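Peroxiredoxin (PDB 6TSB) is a bifunctional spore-coat protein, CotE, whose C-terminal GH18 domain, described here, hydrolyses chitin, while its peroxiredoxin part probably reduces peroxides. Local coordinates at residues 95-100 / 134-139; 105-110 / 147-152; 201-206 / 253-258; 157-162 / 189-194. All blocks are in the same frame, centred on the assembly; numbering follows the deposited sequence.

How the interactions relate
All four contacts lie in one GH18 barrel. From the N terminus, 95-100 opens interaction 1 and 105-110 opens interaction 2; 134-139 closes the first and 147-152 the second, so these two loops cross. Interaction 1 pairs neighbouring parallel strands, and interaction 2 joins the segments that follow them. Interaction 4 then closes from 157-162 to 189-194, linking helix 154-169 to the start of helix 192-195. Last, interaction 3 runs from 201-206 to 253-258 and pairs two further strands of the same sheet. Trp138 and Phe105 join interactions 1 and 2, Trp138 and Phe158 join 1 and 4, and Asp135 meets Asn203 between 1 and 3.

Interaction 1. Residues 95-100 / 134-139; sequences VAIGGW and IDIDWE
Glu139 and Trp100 meet at about a right angle, the carboxylate plane turned 51° from the indole. Glu139 OE1 lies in the plane of the ring at its edge, 3.8 Å from Trp100 CE3, so the polar oxygen faces the C-H rim and not the pi cloud. The extended glutamate places OE2 3.7 Å from Gly99 CA; glycine suits this backbone, whose positive phi would jam a CB against the preceding carbonyl O. One water joins Gly99 O to Glu139 N. Before these ends in the chain, strands 92-98 and 133-137 run parallel as neighbours in the TIM barrel of GH18 enzymes. Residues 134-139 hold the last part of the family's DxxDxDxE signature, whose final glutamate is the general acid in relatives; here that position is Glu139. Ala96 is small enough to sit beside both carboxylates, its CB 3.8 Å from Asp135 OD2 and 3.9 Å from Asp137 OD1. The carboxylate of Asp135 is positioned by Ser176 at OD1 and Tyr41 at OD2. On the other sheet face, Ile97 slants across Ile134, with Ile97 CD1 3.7 Å from Ile134 CG1. CG1 of Ile134 is anti to its own nitrogen (chi1 -153°), which brings it against Val95 O and toward Ile97. Phe118 and Val122 of helix 112-128 pack against Ile97. Gly99 N donates to Asp137 O at 2.9 Å, almost straight at 177°, on a lone pair in the carbonyl plane.

Interaction 2. Residues 105-110 / 147-152; sequences FSDAAL and GITSRP
Arg151 forms a salt bridge with Asp107, gripping it end-on: NH1 and NH2 both donate to the single oxygen OD1, at 2.8 Å and 3.1 Å. That oxygen lies only 6° out of the guanidinium plane, and the carboxylate is turned 32° from it. Arginine suits the place because its extended chain, from CG to NE, spans the gap and presents two N-H groups at one end. A further, weak hydrogen bond runs from Arg151 NH1 to Ser106 OG at 3.1 Å; the serine hydroxyl also bonds Asp154, which holds the backbone N of Arg151 too.

Apolar contacts sandwich the flat group. Leu110 CD2 lies 3.4 Å above one face, offset toward the rim, and Thr149 CG2 lies over the opposite face, so branched methyls help to fix the rotation of the guanidinium.

Two waters complete the seam. One accepts from Ser106 N and donates to Thr149 O at 2.7 Å, while the other donates to Asp107 OD1 and reaches Thr149 OG1 weakly. The helix 105-109 and the loop before helix 154-169 are thus tied together as beta-alpha connections after successive strands of a TIM barrel, on the rim where GH18 enzymes carry their substrate cleft.

Interaction 3. Residues 201-206 / 253-258; sequences YFNLMS and KILLGI
Strands 201-204 and 254-264 are adjacent parallel strands of the GH18 TIM barrel, and the second of them also pairs with a strand of the second subunit. The sheet therefore runs on across the interface, with Gly328 of that subunit against Leu255 and Phe330 of that subunit against Asn203. Backbone bonds set the register: Phe202 N donates to Lys253 O at 2.8 Å, Leu255 N to Phe202 O at 2.9 Å and Leu204 N to Leu255 O at 2.9 Å.

Side chains divide between the two faces. Asn203 and Leu255 point the same way and lie side by side toward the barrel interior. The first torsion of Asn203 (chi1 -63°) keeps its amide alongside the leucine; OD1 comes 3.5 Å from Leu255 CD1 and has no polar partner in the model, whereas ND2 bonds Tyr41 OH. Tyr201 slants across Leu255, with Tyr201 CD1 3.6 Å from Leu255 CD2. The edge of the tyrosine ring meets Lys253 O. On the outer face, Leu204 CB touches Ile254 CG2 at 4.1 Å, and helix 237-246 packs on Leu204 and Leu256 through Val241 and Val237; branched aliphatic residues suit this helix-to-sheet layer.

Beyond Leu204, Met205 is the centre of an inverse gamma turn that bends the chain. Gly257, lacking a side chain, lets this turn lie close. One water donates to both Ser206 O and Gly257 O, the latter at 2.7 Å.

Interaction 4. Residues 157-162 / 189-194; sequences NFTLLL and SAEIDK
Phe158 and Ala190 make the buried, apolar end of this contact. Ala190 CB stands at the edge of the phenyl ring, near its plane and 4.0 Å from CD2; a short methyl suits a place where the ring arrives edge-first. Ser189 O comes to the same corner, at an oblique angle. CG of Phe158 is anti to its backbone nitrogen (chi1 -171°), which sends the ring off helix 154-169 toward 189-190. Within the helix Leu162 CD1 lies 3.7 Å above the ring plane, over its centre, so the phenyl is held both over a face and at its rim.

The other end is polar and water-bridged, yet firmly bonded. Thr159 OG1 donates to Glu191 OE1 at 2.7 Å, using the carboxylate's anti lone pair, the one away from the second oxygen; the two side chains cross at about a right angle. A water donates to Thr159 OG1 at 2.6 Å and accepts from Glu191 N at 2.8 Å, so the hydroxyl donates one hydrogen bond and accepts another. Threonine does double duty, since its CG2 also rests 3.7 Å from Lys194 CB. The loose, solvent side is exposed Lys194, which touches through CB alone before its bent chain leads away from helix 154-169.

Glu191 occupies the N-cap position before helix 192-195. Ser189 OG bonds Pro141 O and a bound PEG, probably from the crystallisation liquor. Inward, Phe158 also meets Trp138 edge-to-face and Val177 of strand 174-179, while Tyr185 of helix 183-188 packs on both Phe158 and Ala190, so the contact bridges helix 154-169 and the segment leading from helix 183-188 into helix 192-195, outside the barrel strands.

Interaction 1. Residues 95-100 / 134-139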
loop_
_atom_site.group_PDB
_atom_site.type_symbol
_atom_site.label_atom_id
_atom_site.label_comp_id
_atom_site.label_asym_id
_atom_site.label_seq_id
_atom_site.Cartn_x
_atom_site.Cartn_y
_atom_site.Cartn_z
ATOM N N VAL A 95 -28.618 12.213 -21.478
ATOM C CA VAL A 95 -27.835 11.933 -22.707
ATOM C C VAL A 95 -26.801 13.041 -22.884
ATOM O O VAL A 95 -27.132 14.252 -22.863
ATOM C CB VAL A 95 -28.726 11.770 -23.951
ATOM C CG1 VAL A 95 -27.900 11.691 -25.226
ATOM C CG2 VAL A 95 -29.620 10.541 -23.835
ATOM N N ALA A 96 -25.584 12.593 -23.098
ATOM C CA ALA A 96 -24.438 13.413 -23.482
ATOM C C ALA A 96 -24.368 13.434 -25.006
ATOM O O ALA A 96 -24.430 12.347 -25.637
ATOM C CB ALA A 96 -23.180 12.862 -22.874
ATOM N N ILE A 97 -24.257 14.642 -25.550
ATOM C CA ILE A 97 -24.082 14.890 -26.999
ATOM C C ILE A 97 -22.630 15.281 -27.172
ATOM O O ILE A 97 -22.222 16.261 -26.534
ATOM C CB ILE A 97 -25.033 15.994 -27.454
ATOM C CG1 ILE A 97 -26.501 15.659 -27.184
ATOM C CG2 ILE A 97 -24.799 16.328 -28.917
ATOM C CD1 ILE A 97 -27.441 16.842 -27.391
ATOM N N GLY A 98 -21.865 14.523 -27.942
ATOM C CA GLY A 98 -20.542 14.972 -28.394
ATOM C C GLY A 98 -19.454 14.017 -27.966
ATOM O O GLY A 98 -19.576 12.818 -28.284
ATOM N N GLY A 99 -18.409 14.545 -27.319
ATOM C CA GLY A 99 -17.227 13.766 -26.925
ATOM C C GLY A 99 -16.036 14.077 -27.789
ATOM O O GLY A 99 -16.169 14.810 -28.790
ATOM N N TRP A 100 -14.881 13.554 -27.417
ATOM C CA TRP A 100 -13.615 13.879 -28.107
ATOM C C TRP A 100 -13.760 13.596 -29.605
ATOM O O TRP A 100 -14.160 12.455 -29.948
ATOM C CB TRP A 100 -12.462 13.097 -27.501
ATOM C CG TRP A 100 -11.159 13.478 -28.112
ATOM C CD1 TRP A 100 -10.412 12.783 -29.018
ATOM C CD2 TRP A 100 -10.465 14.706 -27.869
ATOM N NE1 TRP A 100 -9.284 13.492 -29.340
ATOM C CE2 TRP A 100 -9.283 14.669 -28.641
ATOM C CE3 TRP A 100 -10.733 15.821 -27.068
ATOM C CZ2 TRP A 100 -8.370 15.720 -28.635
ATOM C CZ3 TRP A 100 -9.825 16.855 -27.057
ATOM C CH2 TRP A 100 -8.662 16.804 -27.834
ATOM N N ILE A 134 -30.071 16.606 -20.432
ATOM C CA ILE A 134 -29.032 16.544 -21.491
ATOM C C ILE A 134 -27.711 17.070 -20.937
ATOM O O ILE A 134 -27.717 17.937 -20.022
ATOM C CB ILE A 134 -29.532 17.293 -22.762
ATOM C CG1 ILE A 134 -28.871 16.736 -24.022
ATOM C CG2 ILE A 134 -29.395 18.812 -22.677
ATOM C CD1 ILE A 134 -29.600 15.534 -24.579
ATOM N N ASP A 135 -26.622 16.557 -21.489
ATOM C CA ASP A 135 -25.249 16.965 -21.146
ATOM C C ASP A 135 -24.595 17.375 -22.456
ATOM O O ASP A 135 -24.773 16.619 -23.432
ATOM C CB ASP A 135 -24.517 15.816 -20.449
ATOM C CG ASP A 135 -23.106 16.192 -20.015
ATOM O OD1 ASP A 135 -22.971 17.230 -19.362
ATOM O OD2 ASP A 135 -22.159 15.439 -20.325
ATOM N N ILE A 136 -23.864 18.491 -22.496
ATOM C CA ILE A 136 -23.232 18.947 -23.770
ATOM C C ILE A 136 -21.739 18.737 -23.690
ATOM O O ILE A 136 -21.148 19.235 -22.749
ATOM C CB ILE A 136 -23.619 20.398 -24.052
ATOM C CG1 ILE A 136 -25.142 20.551 -24.066
ATOM C CG2 ILE A 136 -22.968 20.877 -25.340
ATOM C CD1 ILE A 136 -25.816 19.808 -25.186
ATOM N N ASP A 137 -21.159 17.951 -24.595
ATOM C CA ASP A 137 -19.721 17.587 -24.559
ATOM C C ASP A 137 -19.033 18.120 -25.808
ATOM O O ASP A 137 -18.471 17.339 -26.572
ATOM C CB ASP A 137 -19.438 16.094 -24.424
ATOM C CG ASP A 137 -19.879 15.490 -23.104
ATOM O OD1 ASP A 137 -20.901 15.962 -22.574
ATOM O OD2 ASP A 137 -19.198 14.527 -22.630
ATOM N N TRP A 138 -18.945 19.438 -25.897
ATOM C CA TRP A 138 -18.156 20.132 -26.941
ATOM C C TRP A 138 -16.700 20.223 -26.473
ATOM O O TRP A 138 -16.445 20.875 -25.432
ATOM C CB TRP A 138 -18.828 21.481 -27.188
ATOM C CG TRP A 138 -18.296 22.270 -28.331
ATOM C CD1 TRP A 138 -17.226 21.998 -29.131
ATOM C CD2 TRP A 138 -18.808 23.542 -28.739
ATOM N NE1 TRP A 138 -17.066 23.003 -30.043
ATOM C CE2 TRP A 138 -18.031 23.959 -29.833
ATOM C CE3 TRP A 138 -19.885 24.331 -28.318
ATOM C CZ2 TRP A 138 -18.275 25.172 -30.483
ATOM C CZ3 TRP A 138 -20.138 25.516 -28.971
ATOM C CH2 TRP A 138 -19.334 25.935 -30.033
ATOM N N GLU A 139 -15.786 19.564 -27.193
ATOM C CA GLU A 139 -14.395 19.340 -26.744
ATOM C C GLU A 139 -13.409 19.863 -27.804
ATOM O O GLU A 139 -12.707 19.101 -28.461
ATOM C CB GLU A 139 -14.242 17.851 -26.378
ATOM C CG GLU A 139 -15.074 17.422 -25.169
ATOM C CD GLU A 139 -14.822 16.024 -24.610
ATOM O OE1 GLU A 139 -13.710 15.525 -24.795
ATOM O OE2 GLU A 139 -15.742 15.436 -23.975
HETATM O O HOH W 1 -16.619 17.765 -29.450
HETATM O O HOH W 2 -14.829 12.117 -24.506
#

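Interaction 2. Residues 105-110 / 147-152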
loop_
_atom_site.group_PDB
_atom_site.type_symbol
_atom_site.label_atom_id
_atom_site.label_comp_id
_atom_site.label_asym_id
_atom_site.label_seq_id
_atom_site.Cartn_x
_atom_site.Cartn_y
_atom_site.Cartn_z
ATOM N N PHE A 105 -20.507 21.187 -33.493
ATOM C CA PHE A 105 -21.034 22.162 -32.486
ATOM C C PHE A 105 -20.810 23.613 -32.938
ATOM O O PHE A 105 -21.684 24.486 -32.623
ATOM C CB PHE A 105 -20.405 21.972 -31.108
ATOM C CG PHE A 105 -21.052 20.923 -30.245
ATOM C CD1 PHE A 105 -22.287 21.149 -29.680
ATOM C CD2 PHE A 105 -20.402 19.733 -29.959
ATOM C CE1 PHE A 105 -22.875 20.191 -28.875
ATOM C CE2 PHE A 105 -20.988 18.785 -29.139
ATOM C CZ PHE A 105 -22.221 19.023 -28.594
ATOM N N SER A 106 -19.643 23.896 -33.538
ATOM C CA SER A 106 -19.247 25.261 -33.991
ATOM C C SER A 106 -20.279 25.760 -35.017
ATOM O O SER A 106 -20.729 26.920 -34.888
ATOM C CB SER A 106 -17.833 25.283 -34.548
ATOM O OG SER A 106 -17.444 26.617 -34.840
ATOM N N ASP A 107 -20.679 24.888 -35.960
ATOM C CA ASP A 107 -21.770 25.149 -36.945
ATOM C C ASP A 107 -23.092 25.343 -36.190
ATOM O O ASP A 107 -23.783 26.316 -36.487
ATOM C CB ASP A 107 -21.895 24.038 -37.999
ATOM C CG ASP A 107 -20.813 24.081 -39.056
ATOM O OD1 ASP A 107 -19.924 24.935 -38.917
ATOM O OD2 ASP A 107 -20.839 23.230 -39.988
ATOM N N ALA A 108 -23.430 24.469 -35.245
ATOM C CA ALA A 108 -24.723 24.511 -34.526
ATOM C C ALA A 108 -24.830 25.802 -33.727
ATOM O O ALA A 108 -25.950 26.296 -33.504
ATOM C CB ALA A 108 -24.819 23.318 -33.619
ATOM N N ALA A 109 -23.699 26.318 -33.256
ATOM C CA ALA A 109 -23.712 27.474 -32.335
ATOM C C ALA A 109 -23.743 28.785 -33.126
ATOM O O ALA A 109 -24.027 29.819 -32.475
ATOM C CB ALA A 109 -22.524 27.421 -31.401
ATOM N N LEU A 110 -23.475 28.758 -34.442
ATOM C CA LEU A 110 -23.062 29.972 -35.219
ATOM C C LEU A 110 -24.187 31.007 -35.404
ATOM O O LEU A 110 -23.866 32.201 -35.305
ATOM C CB LEU A 110 -22.456 29.554 -36.558
ATOM C CG LEU A 110 -21.621 30.627 -37.277
ATOM C CD1 LEU A 110 -20.778 31.452 -36.315
ATOM C CD2 LEU A 110 -20.721 29.991 -38.333
ATOM N N GLY A 147 -9.459 17.772 -33.866
ATOM C CA GLY A 147 -9.623 17.706 -35.334
ATOM C C GLY A 147 -10.938 18.318 -35.829
ATOM O O GLY A 147 -11.160 18.317 -37.045
ATOM N N ILE A 148 -11.785 18.824 -34.931
ATOM C CA ILE A 148 -13.097 19.444 -35.273
ATOM C C ILE A 148 -12.893 20.902 -35.704
ATOM O O ILE A 148 -11.849 21.496 -35.409
ATOM C CB ILE A 148 -14.089 19.356 -34.096
ATOM C CG1 ILE A 148 -13.634 20.182 -32.893
ATOM C CG2 ILE A 148 -14.337 17.907 -33.723
ATOM C CD1 ILE A 148 -14.604 20.191 -31.733
ATOM N N THR A 149 -13.915 21.454 -36.348
ATOM C CA THR A 149 -14.070 22.884 -36.682
ATOM C C THR A 149 -14.089 23.731 -35.395
ATOM O O THR A 149 -14.815 23.361 -34.435
ATOM C CB THR A 149 -15.350 23.070 -37.509
ATOM O OG1 THR A 149 -15.171 22.349 -38.726
ATOM C CG2 THR A 149 -15.665 24.518 -37.796
ATOM N N SER A 150 -13.362 24.851 -35.404
ATOM C CA SER A 150 -13.478 25.922 -34.389
ATOM C C SER A 150 -13.499 27.270 -35.081
ATOM O O SER A 150 -12.968 27.354 -36.191
ATOM C CB SER A 150 -12.355 25.876 -33.381
ATOM O OG SER A 150 -11.081 25.876 -34.019
ATOM N N ARG A 151 -14.030 28.260 -34.369
ATOM C CA ARG A 151 -14.093 29.687 -34.754
ATOM C C ARG A 151 -13.897 30.532 -33.497
ATOM O O ARG A 151 -14.408 30.190 -32.431
ATOM C CB ARG A 151 -15.456 30.036 -35.374
ATOM C CG ARG A 151 -15.889 29.133 -36.524
ATOM C CD ARG A 151 -17.211 29.546 -37.164
ATOM N NE ARG A 151 -17.410 28.909 -38.469
ATOM C CZ ARG A 151 -18.037 27.755 -38.674
ATOM N NH1 ARG A 151 -18.551 27.080 -37.659
ATOM N NH2 ARG A 151 -18.124 27.259 -39.896
ATOM N N PRO A 152 -13.209 31.688 -33.610
ATOM C CA PRO A 152 -13.068 32.640 -32.498
ATOM C C PRO A 152 -14.355 32.921 -31.696
ATOM O O PRO A 152 -14.300 33.000 -30.484
ATOM C CB PRO A 152 -12.638 33.929 -33.224
ATOM C CG PRO A 152 -11.881 33.452 -34.454
ATOM C CD PRO A 152 -12.525 32.134 -34.837
HETATM O O HOH W 3 -17.156 22.177 -34.060
HETATM O O HOH W 4 -17.994 23.497 -40.225
#

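Interaction 3. Residues 201-206 / 253-258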
loop_
_atom_site.group_PDB
_atom_site.type_symbol
_atom_site.label_atom_id
_atom_site.label_comp_id
_atom_site.label_asym_id
_atom_site.label_seq_id
_atom_site.Cartn_x
_atom_site.Cartn_y
_atom_site.Cartn_z
ATOM N N TYR A 201 -25.184 21.822 -13.797
ATOM C CA TYR A 201 -23.875 21.287 -13.379
ATOM C C TYR A 201 -22.837 21.570 -14.454
ATOM O O TYR A 201 -23.181 21.589 -15.637
ATOM C CB TYR A 201 -23.964 19.779 -13.128
ATOM C CG TYR A 201 -24.832 19.395 -11.958
ATOM C CD1 TYR A 201 -24.393 19.593 -10.658
ATOM C CD2 TYR A 201 -26.072 18.808 -12.133
ATOM C CE1 TYR A 201 -25.192 19.271 -9.567
ATOM C CE2 TYR A 201 -26.865 18.435 -11.056
ATOM C CZ TYR A 201 -26.423 18.679 -9.770
ATOM O OH TYR A 201 -27.163 18.313 -8.695
ATOM N N PHE A 202 -21.598 21.764 -14.027
ATOM C CA PHE A 202 -20.396 21.772 -14.884
ATOM C C PHE A 202 -19.649 20.507 -14.502
ATOM O O PHE A 202 -19.348 20.361 -13.295
ATOM C CB PHE A 202 -19.553 23.025 -14.648
ATOM C CG PHE A 202 -18.366 23.122 -15.568
ATOM C CD1 PHE A 202 -17.199 22.429 -15.299
ATOM C CD2 PHE A 202 -18.437 23.857 -16.730
ATOM C CE1 PHE A 202 -16.105 22.499 -16.149
ATOM C CE2 PHE A 202 -17.340 23.925 -17.585
ATOM C CZ PHE A 202 -16.180 23.256 -17.294
ATOM N N ASN A 203 -19.505 19.592 -15.460
ATOM C CA ASN A 203 -18.920 18.247 -15.279
ATOM C C ASN A 203 -17.429 18.405 -15.549
ATOM O O ASN A 203 -16.977 18.331 -16.748
ATOM C CB ASN A 203 -19.597 17.171 -16.147
ATOM C CG ASN A 203 -21.067 16.956 -15.820
ATOM O OD1 ASN A 203 -21.607 17.580 -14.888
ATOM N ND2 ASN A 203 -21.731 16.117 -16.613
ATOM N N LEU A 204 -16.689 18.653 -14.469
ATOM C CA LEU A 204 -15.247 18.938 -14.552
ATOM C C LEU A 204 -14.539 17.641 -14.918
ATOM O O LEU A 204 -14.470 16.752 -14.071
ATOM C CB LEU A 204 -14.754 19.539 -13.226
ATOM C CG LEU A 204 -13.236 19.558 -13.037
ATOM C CD1 LEU A 204 -12.539 20.251 -14.183
ATOM C CD2 LEU A 204 -12.871 20.216 -11.717
ATOM N N MET A 205 -13.956 17.599 -16.100
ATOM C CA MET A 205 -13.179 16.439 -16.607
ATOM C C MET A 205 -11.738 16.557 -16.121
ATOM O O MET A 205 -10.830 16.884 -16.906
ATOM C CB MET A 205 -13.267 16.344 -18.127
ATOM C CG MET A 205 -14.710 15.998 -18.549
ATOM S SD MET A 205 -14.927 15.680 -20.311
ATOM C CE MET A 205 -14.163 17.154 -21.013
ATOM N N SER A 206 -11.573 16.275 -14.836
ATOM C CA SER A 206 -10.320 16.456 -14.071
ATOM C C SER A 206 -9.479 15.206 -14.254
ATOM O O SER A 206 -9.221 14.549 -13.246
ATOM C CB SER A 206 -10.638 16.754 -12.624
ATOM O OG SER A 206 -11.897 16.221 -12.229
ATOM N N LYS A 253 -22.287 23.447 -8.154
ATOM C CA LYS A 253 -22.656 23.091 -9.548
ATOM C C LYS A 253 -21.468 22.359 -10.166
ATOM O O LYS A 253 -21.640 21.806 -11.250
ATOM C CB LYS A 253 -23.068 24.331 -10.363
ATOM C CG LYS A 253 -24.435 24.939 -10.008
ATOM C CD LYS A 253 -24.956 25.960 -11.027
ATOM C CE LYS A 253 -26.357 26.457 -10.739
ATOM N NZ LYS A 253 -26.810 27.464 -11.738
ATOM N N ILE A 254 -20.318 22.312 -9.480
ATOM C CA ILE A 254 -19.152 21.556 -9.991
ATOM C C ILE A 254 -19.264 20.078 -9.611
ATOM O O ILE A 254 -19.350 19.795 -8.403
ATOM C CB ILE A 254 -17.834 22.118 -9.488
ATOM C CG1 ILE A 254 -17.755 23.616 -9.795
ATOM C CG2 ILE A 254 -16.705 21.279 -10.098
ATOM C CD1 ILE A 254 -16.360 24.182 -9.766
ATOM N N LEU A 255 -19.182 19.189 -10.608
ATOM C CA LEU A 255 -19.098 17.721 -10.390
ATOM C C LEU A 255 -17.683 17.295 -10.678
ATOM O O LEU A 255 -17.208 17.595 -11.801
ATOM C CB LEU A 255 -20.041 16.988 -11.334
ATOM C CG LEU A 255 -21.523 17.215 -11.084
ATOM C CD1 LEU A 255 -22.338 16.153 -11.813
ATOM C CD2 LEU A 255 -21.827 17.225 -9.597
ATOM N N LEU A 256 -17.033 16.651 -9.707
ATOM C CA LEU A 256 -15.608 16.273 -9.850
ATOM C C LEU A 256 -15.559 14.931 -10.580
ATOM O O LEU A 256 -16.230 13.987 -10.141
ATOM C CB LEU A 256 -14.933 16.204 -8.471
ATOM C CG LEU A 256 -13.404 16.249 -8.497
ATOM C CD1 LEU A 256 -12.854 16.827 -7.201
ATOM C CD2 LEU A 256 -12.791 14.890 -8.781
ATOM N N GLY A 257 -14.785 14.885 -11.653
ATOM C CA GLY A 257 -14.679 13.721 -12.542
ATOM C C GLY A 257 -13.491 12.875 -12.155
ATOM O O GLY A 257 -12.382 13.449 -12.027
ATOM N N ILE A 258 -13.722 11.569 -11.982
ATOM C CA ILE A 258 -12.669 10.555 -11.680
ATOM C C ILE A 258 -12.577 9.585 -12.853
ATOM O O ILE A 258 -13.590 9.019 -13.266
ATOM C CB ILE A 258 -13.020 9.827 -10.375
ATOM C CG1 ILE A 258 -13.303 10.837 -9.257
ATOM C CG2 ILE A 258 -11.934 8.821 -9.993
ATOM C CD1 ILE A 258 -13.935 10.230 -8.043
HETATM O O HOH W 5 -9.869 13.271 -11.059
#

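Interaction 4. Residues 157-162 / 189-194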
loop_
_atom_site.group_PDB
_atom_site.type_symbol
_atom_site.label_atom_id
_atom_site.label_comp_id
_atom_site.label_asym_id
_atom_site.label_seq_id
_atom_site.Cartn_x
_atom_site.Cartn_y
_atom_site.Cartn_z
ATOM N N ASN A 157 -20.668 32.159 -28.504
ATOM C CA ASN A 157 -21.745 31.410 -29.195
ATOM C C ASN A 157 -22.216 30.286 -28.267
ATOM O O ASN A 157 -23.454 30.063 -28.205
ATOM C CB ASN A 157 -21.301 30.925 -30.584
ATOM C CG ASN A 157 -21.283 32.024 -31.644
ATOM O OD1 ASN A 157 -21.732 33.159 -31.406
ATOM N ND2 ASN A 157 -20.706 31.706 -32.801
ATOM N N PHE A 158 -21.284 29.653 -27.534
ATOM C CA PHE A 158 -21.619 28.552 -26.605
ATOM C C PHE A 158 -22.702 29.030 -25.642
ATOM O O PHE A 158 -23.682 28.320 -25.401
ATOM C CB PHE A 158 -20.360 28.036 -25.909
ATOM C CG PHE A 158 -20.502 26.774 -25.081
ATOM C CD1 PHE A 158 -21.430 25.788 -25.415
ATOM C CD2 PHE A 158 -19.659 26.545 -23.995
ATOM C CE1 PHE A 158 -21.518 24.620 -24.677
ATOM C CE2 PHE A 158 -19.749 25.371 -23.259
ATOM C CZ PHE A 158 -20.680 24.415 -23.603
ATOM N N THR A 159 -22.564 30.227 -25.109
ATOM C CA THR A 159 -23.514 30.756 -24.097
ATOM C C THR A 159 -24.907 30.877 -24.715
ATOM O O THR A 159 -25.940 30.666 -24.000
ATOM C CB THR A 159 -23.057 32.131 -23.595
ATOM O OG1 THR A 159 -21.684 32.034 -23.206
ATOM C CG2 THR A 159 -23.910 32.649 -22.458
ATOM N N LEU A 160 -24.957 31.322 -25.970
ATOM C CA LEU A 160 -26.247 31.544 -26.682
ATOM C C LEU A 160 -26.851 30.168 -27.032
ATOM O O LEU A 160 -28.065 29.975 -26.895
ATOM C CB LEU A 160 -26.001 32.436 -27.908
ATOM C CG LEU A 160 -25.515 33.868 -27.624
ATOM C CD1 LEU A 160 -24.931 34.488 -28.887
ATOM C CD2 LEU A 160 -26.615 34.769 -27.058
ATOM N N LEU A 161 -26.027 29.198 -27.388
ATOM C CA LEU A 161 -26.535 27.829 -27.632
ATOM C C LEU A 161 -27.206 27.307 -26.350
ATOM O O LEU A 161 -28.350 26.843 -26.406
ATOM C CB LEU A 161 -25.362 26.952 -28.064
ATOM C CG LEU A 161 -25.741 25.510 -28.361
ATOM C CD1 LEU A 161 -26.753 25.462 -29.488
ATOM C CD2 LEU A 161 -24.508 24.692 -28.705
ATOM N N LEU A 162 -26.499 27.367 -25.223
ATOM C CA LEU A 162 -27.012 26.881 -23.921
ATOM C C LEU A 162 -28.290 27.641 -23.579
ATOM O O LEU A 162 -29.234 27.004 -23.114
ATOM C CB LEU A 162 -25.924 27.059 -22.857
ATOM C CG LEU A 162 -24.714 26.155 -23.061
ATOM C CD1 LEU A 162 -23.526 26.622 -22.247
ATOM C CD2 LEU A 162 -25.080 24.717 -22.725
ATOM N N SER A 189 -12.717 29.100 -24.341
ATOM C CA SER A 189 -13.767 28.093 -24.639
ATOM C C SER A 189 -15.109 28.525 -24.054
ATOM O O SER A 189 -16.074 28.492 -24.780
ATOM C CB SER A 189 -13.378 26.714 -24.197
ATOM O OG SER A 189 -12.229 26.303 -24.913
ATOM N N ALA A 190 -15.179 28.965 -22.814
ATOM C CA ALA A 190 -16.482 29.254 -22.196
ATOM C C ALA A 190 -16.419 30.502 -21.317
ATOM O O ALA A 190 -15.342 30.848 -20.793
ATOM C CB ALA A 190 -16.954 28.056 -21.423
ATOM N N GLU A 191 -17.576 31.142 -21.214
ATOM C CA GLU A 191 -17.864 32.309 -20.365
ATOM C C GLU A 191 -18.423 31.692 -19.100
ATOM O O GLU A 191 -19.652 31.588 -19.005
ATOM C CB GLU A 191 -18.862 33.281 -21.018
ATOM C CG GLU A 191 -18.414 33.888 -22.352
ATOM C CD GLU A 191 -19.417 34.894 -22.921
ATOM O OE1 GLU A 191 -20.597 34.513 -23.174
ATOM O OE2 GLU A 191 -19.045 36.086 -23.066
ATOM N N ILE A 192 -17.536 31.258 -18.200
ATOM C CA ILE A 192 -17.932 30.499 -16.976
ATOM C C ILE A 192 -19.025 31.265 -16.248
ATOM O O ILE A 192 -20.021 30.635 -15.834
ATOM C CB ILE A 192 -16.741 30.255 -16.040
ATOM C CG1 ILE A 192 -15.601 29.504 -16.733
ATOM C CG2 ILE A 192 -17.213 29.568 -14.756
ATOM C CD1 ILE A 192 -16.021 28.239 -17.456
ATOM N N ASP A 193 -18.862 32.577 -16.082
ATOM C CA ASP A 193 -19.818 33.397 -15.281
ATOM C C ASP A 193 -21.148 33.539 -16.032
ATOM O O ASP A 193 -22.159 33.719 -15.382
ATOM C CB ASP A 193 -19.228 34.759 -14.887
ATOM C CG ASP A 193 -18.979 35.728 -16.035
ATOM O OD1 ASP A 193 -18.396 35.316 -17.078
ATOM O OD2 ASP A 193 -19.381 36.895 -15.883
ATOM N N LYS A 194 -21.143 33.498 -17.362
ATOM C CA LYS A 194 -22.389 33.598 -18.179
ATOM C C LYS A 194 -23.125 32.243 -18.216
ATOM O O LYS A 194 -24.360 32.260 -18.027
ATOM C CB LYS A 194 -22.070 34.125 -19.584
ATOM C CG LYS A 194 -21.633 35.581 -19.645
ATOM C CD LYS A 194 -22.768 36.538 -19.328
ATOM C CE LYS A 194 -22.505 37.443 -18.140
ATOM N NZ LYS A 194 -21.908 38.729 -18.568
HETATM O O HOH W 6 -19.684 30.459 -22.947
#